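Local coordinates for cytoplasmic export protein 1 (Saccharomyces cerevisiae, PDB 3VWA) that probably collects aminoacylated tRNAs from nuclear export receptors at the nuclear pore complex and hands them to the translation machinery, at residues M262-R273 / K320-L331. Residues are numbered along the deposited sequence; the frame is centred on the assembly and turned at random.
Sequences MSNLENLYLESR and KLVPFLAIVLDL
Helix segments 262-271 and 321-331 pack at 65°, their axes 10.4 Å apart at closest approach, and Glu266 meets Lys320 across them. Lys320 NZ reaches the syn lone pair of Glu266 OE1 at 2.7 Å, forming a salt bridge, and one water accepts from the same NZ and donates weakly to Glu266 OE2. Glu266 OE2 lies 3.3 Å from Pro323 CB. A leucine in place of Glu266 would probably leave the ammonium of Lys320 without its carboxylate mate and the water with one protein partner fewer. Met262 CB lies 3.5 Å from Phe324 CZ, while Lys320 CB covers the centre of one Phe324 face. The crossing probably lies at the junction between the N-terminal kinase-like part and the C-terminal HEAT-repeat part, with helix 283-303 touching both helices. Farther along, Arg273 CD lies over one Tyr269 face; Ile327 CD1, at the opposite face, is modelled too close for its place to be trusted. With CG anti to the backbone N (chi1 180°), Tyr269 directs its hydroxyl to Asp330 OD1, a hydrogen bond modelled doubtfully short. Arg273 NH2 salt-bridges Asp330 OD1 at 3.0 Å from above the carboxylate plane, and also Glu334.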
HETATM    1  N   MSE A 262      11.966   4.235  13.875  1.00 23.04           N
HETATM    2  CA  MSE A 262      10.506   4.341  13.711  1.00 24.10           C
HETATM    3  C   MSE A 262       9.945   5.603  14.317  1.00 22.88           C
HETATM    4  O   MSE A 262       9.049   6.169  13.765  1.00 25.46           O
HETATM    5  CB  MSE A 262       9.802   3.115  14.304  1.00 23.44           C
HETATM    6  CG  MSE A 262      10.087   1.829  13.514  1.00 23.68           C
HETATM    7 SE   MSE A 262      10.247   2.015  11.520  1.00 30.74          SE
HETATM    8  CE  MSE A 262      10.987   3.686  10.972  1.00 33.54           C
ATOM      9  N   SER A 263      10.432   6.026  15.479  1.00 22.05           N
ATOM     10  CA  SER A 263      10.083   7.351  16.006  1.00 22.04           C
ATOM     11  C   SER A 263      10.431   8.521  15.086  1.00 19.84           C
ATOM     12  O   SER A 263       9.653   9.509  14.956  1.00 19.39           O
ATOM     13  CB  SER A 263      10.715   7.531  17.365  1.00 22.51           C
ATOM     14  OG  SER A 263      10.071   6.566  18.181  1.00 23.69           O
ATOM     15  N   ASN A 264      11.572   8.413  14.433  1.00 18.68           N
ATOM     16  CA  ASN A 264      11.953   9.393  13.423  1.00 21.91           C
ATOM     17  C   ASN A 264      10.996   9.323  12.229  1.00 24.63           C
ATOM     18  O   ASN A 264      10.557  10.358  11.696  1.00 22.85           O
ATOM     19  CB  ASN A 264      13.387   9.154  12.958  1.00 21.09           C
ATOM     20  CG  ASN A 264      14.375   9.679  13.949  1.00 23.13           C
ATOM     21  OD1 ASN A 264      14.005  10.483  14.802  1.00 21.49           O
ATOM     22  ND2 ASN A 264      15.648   9.257  13.840  1.00 22.09           N
ATOM     23  N   LEU A 265      10.617   8.097  11.858  1.00 22.42           N
ATOM     24  CA  LEU A 265       9.683   7.916  10.755  1.00 22.23           C
ATOM     25  C   LEU A 265       8.371   8.578  11.102  1.00 23.03           C
ATOM     26  O   LEU A 265       7.808   9.292  10.280  1.00 23.07           O
ATOM     27  CB  LEU A 265       9.488   6.450  10.425  1.00 20.44           C
ATOM     28  CG  LEU A 265       8.287   6.029   9.544  1.00 24.61           C
ATOM     29  CD1 LEU A 265       8.356   6.706   8.182  1.00 23.73           C
ATOM     30  CD2 LEU A 265       8.282   4.502   9.365  1.00 21.20           C
ATOM     31  N   GLU A 266       7.892   8.346  12.312  1.00 20.65           N
ATOM     32  CA  GLU A 266       6.651   8.956  12.735  1.00 23.38           C
ATOM     33  C   GLU A 266       6.648  10.497  12.695  1.00 25.21           C
ATOM     34  O   GLU A 266       5.615  11.073  12.424  1.00 21.74           O
ATOM     35  CB  GLU A 266       6.302   8.532  14.166  1.00 21.80           C
ATOM     36  CG  GLU A 266       4.992   9.104  14.751  1.00 23.62           C
ATOM     37  CD  GLU A 266       4.976   9.039  16.291  1.00 25.48           C
ATOM     38  OE1 GLU A 266       5.917   8.464  16.879  1.00 27.39           O
ATOM     39  OE2 GLU A 266       4.062   9.585  16.937  1.00 28.44           O
ATOM     40  N   ASN A 267       7.760  11.144  13.057  1.00 27.01           N
ATOM     41  CA  ASN A 267       7.782  12.622  13.164  1.00 29.79           C
ATOM     42  C   ASN A 267       7.786  13.264  11.790  1.00 28.57           C
ATOM     43  O   ASN A 267       7.176  14.323  11.572  1.00 25.05           O
ATOM     44  CB  ASN A 267       8.998  13.136  13.895  1.00 32.32           C
ATOM     45  CG  ASN A 267       8.838  13.089  15.393  1.00 42.25           C
ATOM     46  OD1 ASN A 267       9.780  12.715  16.090  1.00 46.06           O
ATOM     47  ND2 ASN A 267       7.661  13.492  15.913  1.00 41.69           N
ATOM     48  N   LEU A 268       8.537  12.643  10.898  1.00 23.89           N
ATOM     49  CA  LEU A 268       8.489  12.995   9.495  1.00 26.05           C
ATOM     50  C   LEU A 268       7.113  12.797   8.850  1.00 25.53           C
ATOM     51  O   LEU A 268       6.710  13.592   7.973  1.00 22.15           O
ATOM     52  CB  LEU A 268       9.450  12.114   8.738  1.00 23.62           C
ATOM     53  CG  LEU A 268      10.936  12.320   8.907  1.00 22.95           C
ATOM     54  CD1 LEU A 268      11.591  11.203   8.099  1.00 19.38           C
ATOM     55  CD2 LEU A 268      11.392  13.721   8.424  1.00 25.66           C
ATOM     56  N   TYR A 269       6.435  11.695   9.209  1.00 23.81           N
ATOM     57  CA  TYR A 269       5.050  11.480   8.767  1.00 29.19           C
ATOM     58  C   TYR A 269       4.070  12.537   9.285  1.00 29.44           C
ATOM     59  O   TYR A 269       3.223  13.007   8.539  1.00 35.19           O
ATOM     60  CB  TYR A 269       4.555  10.101   9.183  1.00 26.13           C
ATOM     61  CG  TYR A 269       3.126   9.729   8.798  1.00 26.29           C
ATOM     62  CD1 TYR A 269       2.054  10.013   9.645  1.00 28.33           C
ATOM     63  CD2 TYR A 269       2.869   9.011   7.652  1.00 24.26           C
ATOM     64  CE1 TYR A 269       0.767   9.634   9.341  1.00 26.79           C
ATOM     65  CE2 TYR A 269       1.602   8.584   7.367  1.00 25.35           C
ATOM     66  CZ  TYR A 269       0.559   8.912   8.199  1.00 27.38           C
ATOM     67  OH  TYR A 269      -0.719   8.485   7.919  1.00 28.92           O
ATOM     68  N   LEU A 270       4.188  12.900  10.561  1.00 31.41           N
ATOM     69  CA  LEU A 270       3.424  14.012  11.143  1.00 32.39           C
ATOM     70  C   LEU A 270       3.759  15.433  10.559  1.00 33.07           C
ATOM     71  O   LEU A 270       2.830  16.178  10.127  1.00 28.67           O
ATOM     72  CB  LEU A 270       3.545  13.986  12.662  1.00 35.46           C
ATOM     73  CG  LEU A 270       2.935  12.725  13.305  1.00 38.64           C
ATOM     74  CD1 LEU A 270       3.065  12.809  14.832  1.00 34.37           C
ATOM     75  CD2 LEU A 270       1.462  12.517  12.862  1.00 40.07           C
ATOM     76  N   GLU A 271       5.057  15.763  10.483  1.00 29.33           N
ATOM     77  CA  GLU A 271       5.494  17.112  10.125  1.00 31.27           C
ATOM     78  C   GLU A 271       5.596  17.374   8.601  1.00 32.43           C
ATOM     79  O   GLU A 271       5.557  18.545   8.187  1.00 31.69           O
ATOM     80  CB  GLU A 271       6.840  17.497  10.776  1.00 32.95           C
ATOM     81  CG  GLU A 271       7.065  17.053  12.233  1.00 41.91           C
ATOM     82  CD  GLU A 271       6.680  18.082  13.289  1.00 52.29           C
ATOM     83  OE1 GLU A 271       5.463  18.301  13.500  1.00 50.02           O
ATOM     84  OE2 GLU A 271       7.609  18.658  13.930  1.00 58.63           O
ATOM     85  N   SER A 272       5.818  16.321   7.806  1.00 27.13           N
ATOM     86  CA  SER A 272       5.937  16.388   6.319  1.00 29.25           C
ATOM     87  C   SER A 272       5.446  15.129   5.651  1.00 26.15           C
ATOM     88  O   SER A 272       6.187  14.428   4.944  1.00 25.38           O
ATOM     89  CB  SER A 272       7.347  16.659   5.813  1.00 28.75           C
ATOM     90  OG  SER A 272       8.305  16.502   6.823  1.00 33.82           O
ATOM     91  N   ARG A 273       4.180  14.868   5.863  1.00 24.52           N
ATOM     92  CA  ARG A 273       3.507  13.785   5.137  1.00 24.96           C
ATOM     93  C   ARG A 273       3.888  13.708   3.663  1.00 26.72           C
ATOM     94  O   ARG A 273       4.114  12.595   3.102  1.00 25.10           O
ATOM     95  CB  ARG A 273       2.008  13.955   5.360  1.00 24.55           C
ATOM     96  CG  ARG A 273       1.104  12.924   4.735  1.00 25.36           C
ATOM     97  CD  ARG A 273       1.409  11.562   5.333  1.00 26.07           C
ATOM     98  NE  ARG A 273       0.619  10.496   4.751  1.00 25.18           N
ATOM     99  CZ  ARG A 273       0.869   9.878   3.613  1.00 24.89           C
ATOM    100  NH1 ARG A 273       1.898  10.255   2.878  1.00 25.12           N
ATOM    101  NH2 ARG A 273       0.096   8.850   3.218  1.00 26.44           N
ATOM    102  N   LYS A 320       3.650   3.992  21.458  1.00 27.70           N
ATOM    103  CA  LYS A 320       3.853   4.071  20.022  1.00 29.96           C
ATOM    104  C   LYS A 320       2.898   3.150  19.227  1.00 28.27           C
ATOM    105  O   LYS A 320       2.889   3.185  18.003  1.00 25.73           O
ATOM    106  CB  LYS A 320       5.324   3.795  19.649  1.00 28.66           C
ATOM    107  CG  LYS A 320       6.295   4.795  20.217  1.00 28.24           C
ATOM    108  CD  LYS A 320       5.976   6.204  19.719  1.00 30.90           C
ATOM    109  CE  LYS A 320       7.213   7.085  19.784  1.00 31.58           C
ATOM    110  NZ  LYS A 320       6.837   8.496  19.434  1.00 33.61           N
ATOM    111  N   LEU A 321       2.105   2.337  19.929  1.00 29.45           N
ATOM    112  CA  LEU A 321       1.185   1.402  19.250  1.00 29.92           C
ATOM    113  C   LEU A 321       0.203   2.072  18.302  1.00 27.30           C
ATOM    114  O   LEU A 321       0.132   1.721  17.149  1.00 29.68           O
ATOM    115  CB  LEU A 321       0.417   0.579  20.262  1.00 32.42           C
ATOM    116  CG  LEU A 321       1.313  -0.392  21.030  1.00 32.55           C
ATOM    117  CD1 LEU A 321       0.534  -0.825  22.272  1.00 33.72           C
ATOM    118  CD2 LEU A 321       1.672  -1.560  20.143  1.00 35.10           C
ATOM    119  N   VAL A 322      -0.558   3.022  18.810  1.00 29.22           N
ATOM    120  CA  VAL A 322      -1.490   3.840  18.015  1.00 28.74           C
ATOM    121  C   VAL A 322      -0.794   4.609  16.888  1.00 27.54           C
ATOM    122  O   VAL A 322      -1.199   4.502  15.746  1.00 27.97           O
ATOM    123  CB  VAL A 322      -2.373   4.730  18.950  1.00 29.34           C
ATOM    124  CG1 VAL A 322      -3.274   5.696  18.182  1.00 29.71           C
ATOM    125  CG2 VAL A 322      -3.234   3.834  19.812  1.00 27.80           C
ATOM    126  N   PRO A 323       0.284   5.369  17.181  1.00 28.23           N
ATOM    127  CA  PRO A 323       0.844   6.131  16.032  1.00 27.58           C
ATOM    128  C   PRO A 323       1.433   5.274  14.922  1.00 25.28           C
ATOM    129  O   PRO A 323       1.161   5.546  13.767  1.00 24.78           O
ATOM    130  CB  PRO A 323       1.913   7.046  16.648  1.00 28.88           C
ATOM    131  CG  PRO A 323       1.765   6.906  18.132  1.00 32.21           C
ATOM    132  CD  PRO A 323       0.939   5.681  18.455  1.00 28.71           C
ATOM    133  N   PHE A 324       2.215   4.236  15.265  1.00 24.50           N
ATOM    134  CA  PHE A 324       2.830   3.377  14.279  1.00 24.24           C
ATOM    135  C   PHE A 324       1.757   2.620  13.491  1.00 24.27           C
ATOM    136  O   PHE A 324       1.871   2.466  12.287  1.00 25.03           O
ATOM    137  CB  PHE A 324       3.792   2.308  14.914  1.00 22.72           C
ATOM    138  CG  PHE A 324       5.064   2.877  15.547  1.00 22.81           C
ATOM    139  CD1 PHE A 324       5.312   4.253  15.610  1.00 20.89           C
ATOM    140  CD2 PHE A 324       5.999   2.005  16.141  1.00 22.11           C
ATOM    141  CE1 PHE A 324       6.496   4.777  16.186  1.00 20.35           C
ATOM    142  CE2 PHE A 324       7.164   2.496  16.726  1.00 21.76           C
ATOM    143  CZ  PHE A 324       7.410   3.886  16.773  1.00 22.12           C
ATOM    144  N   LEU A 325       0.735   2.124  14.167  1.00 23.06           N
ATOM    145  CA  LEU A 325      -0.285   1.294  13.472  1.00 21.62           C
ATOM    146  C   LEU A 325      -1.049   2.226  12.535  1.00 22.78           C
ATOM    147  O   LEU A 325      -1.516   1.801  11.449  1.00 25.46           O
ATOM    148  CB  LEU A 325      -1.243   0.728  14.492  1.00 22.40           C
ATOM    149  CG  LEU A 325      -1.626  -0.733  14.648  1.00 28.10           C
ATOM    150  CD1 LEU A 325      -2.861  -0.833  15.537  1.00 30.50           C
ATOM    151  CD2 LEU A 325      -1.885  -1.473  13.333  1.00 27.68           C
ATOM    152  N   ALA A 326      -1.196   3.497  12.929  1.00 22.10           N
ATOM    153  CA  ALA A 326      -1.887   4.503  12.067  1.00 23.48           C
ATOM    154  C   ALA A 326      -1.126   4.687  10.752  1.00 25.73           C
ATOM    155  O   ALA A 326      -1.720   4.709   9.645  1.00 31.10           O
ATOM    156  CB  ALA A 326      -2.093   5.853  12.807  1.00 22.29           C
ATOM    157  N   ILE A 327       0.195   4.694  10.843  1.00 25.01           N
ATOM    158  CA  ILE A 327       1.014   4.797   9.658  1.00 25.15           C
ATOM    159  C   ILE A 327       0.825   3.588   8.788  1.00 28.84           C
ATOM    160  O   ILE A 327       0.764   3.686   7.560  1.00 29.90           O
ATOM    161  CB  ILE A 327       2.486   4.874  10.057  1.00 27.14           C
ATOM    162  CG1 ILE A 327       2.688   5.877  11.204  1.00 35.95           C
ATOM    163  CG2 ILE A 327       3.409   5.129   8.903  1.00 23.69           C
ATOM    164  CD1 ILE A 327       2.629   7.320  10.810  1.00 40.01           C
ATOM    165  N   VAL A 328       0.802   2.409   9.403  1.00 28.60           N
ATOM    166  CA  VAL A 328       0.796   1.212   8.611  1.00 27.90           C
ATOM    167  C   VAL A 328      -0.578   1.146   7.887  1.00 26.77           C
ATOM    168  O   VAL A 328      -0.639   0.843   6.693  1.00 25.24           O
ATOM    169  CB  VAL A 328       1.075  -0.023   9.488  1.00 26.94           C
ATOM    170  CG1 VAL A 328       0.427  -1.258   8.915  1.00 27.80           C
ATOM    171  CG2 VAL A 328       2.566  -0.260   9.623  1.00 29.09           C
ATOM    172  N   LEU A 329      -1.649   1.420   8.625  1.00 28.68           N
ATOM    173  CA  LEU A 329      -3.025   1.305   8.084  1.00 28.97           C
ATOM    174  C   LEU A 329      -3.243   2.311   6.990  1.00 26.34           C
ATOM    175  O   LEU A 329      -3.852   1.974   5.977  1.00 25.40           O
ATOM    176  CB  LEU A 329      -4.115   1.540   9.142  1.00 27.24           C
ATOM    177  CG  LEU A 329      -4.264   0.511  10.239  1.00 31.39           C
ATOM    178  CD1 LEU A 329      -5.104   1.089  11.392  1.00 29.63           C
ATOM    179  CD2 LEU A 329      -4.836  -0.751   9.610  1.00 28.60           C
ATOM    180  N   ASP A 330      -2.757   3.527   7.215  1.00 26.20           N
ATOM    181  CA  ASP A 330      -2.721   4.569   6.174  1.00 28.70           C
ATOM    182  C   ASP A 330      -1.927   4.156   4.954  1.00 29.49           C
ATOM    183  O   ASP A 330      -2.439   4.146   3.852  1.00 28.53           O
ATOM    184  CB  ASP A 330      -2.155   5.914   6.698  1.00 27.16           C
ATOM    185  CG  ASP A 330      -2.139   7.023   5.606  1.00 29.04           C
ATOM    186  OD1 ASP A 330      -1.315   7.959   5.707  1.00 31.15           O
ATOM    187  OD2 ASP A 330      -2.963   6.999   4.657  1.00 31.63           O
ATOM    188  N   LEU A 331      -0.667   3.796   5.129  1.00 31.29           N
ATOM    189  CA  LEU A 331       0.175   3.604   3.946  1.00 30.80           C
ATOM    190  C   LEU A 331      -0.159   2.332   3.168  1.00 28.98           C
ATOM    191  O   LEU A 331       0.043   2.303   1.955  1.00 28.94           O
ATOM    192  CB  LEU A 331       1.649   3.638   4.309  1.00 29.56           C
ATOM    193  CG  LEU A 331       2.177   4.991   4.782  1.00 33.18           C
ATOM    194  CD1 LEU A 331       3.632   4.801   5.125  1.00 31.20           C
ATOM    195  CD2 LEU A 331       1.998   6.088   3.727  1.00 31.37           C
TER
HETATM  196  O   HOH W   1       4.499   9.795  20.207  1.00 58.08           O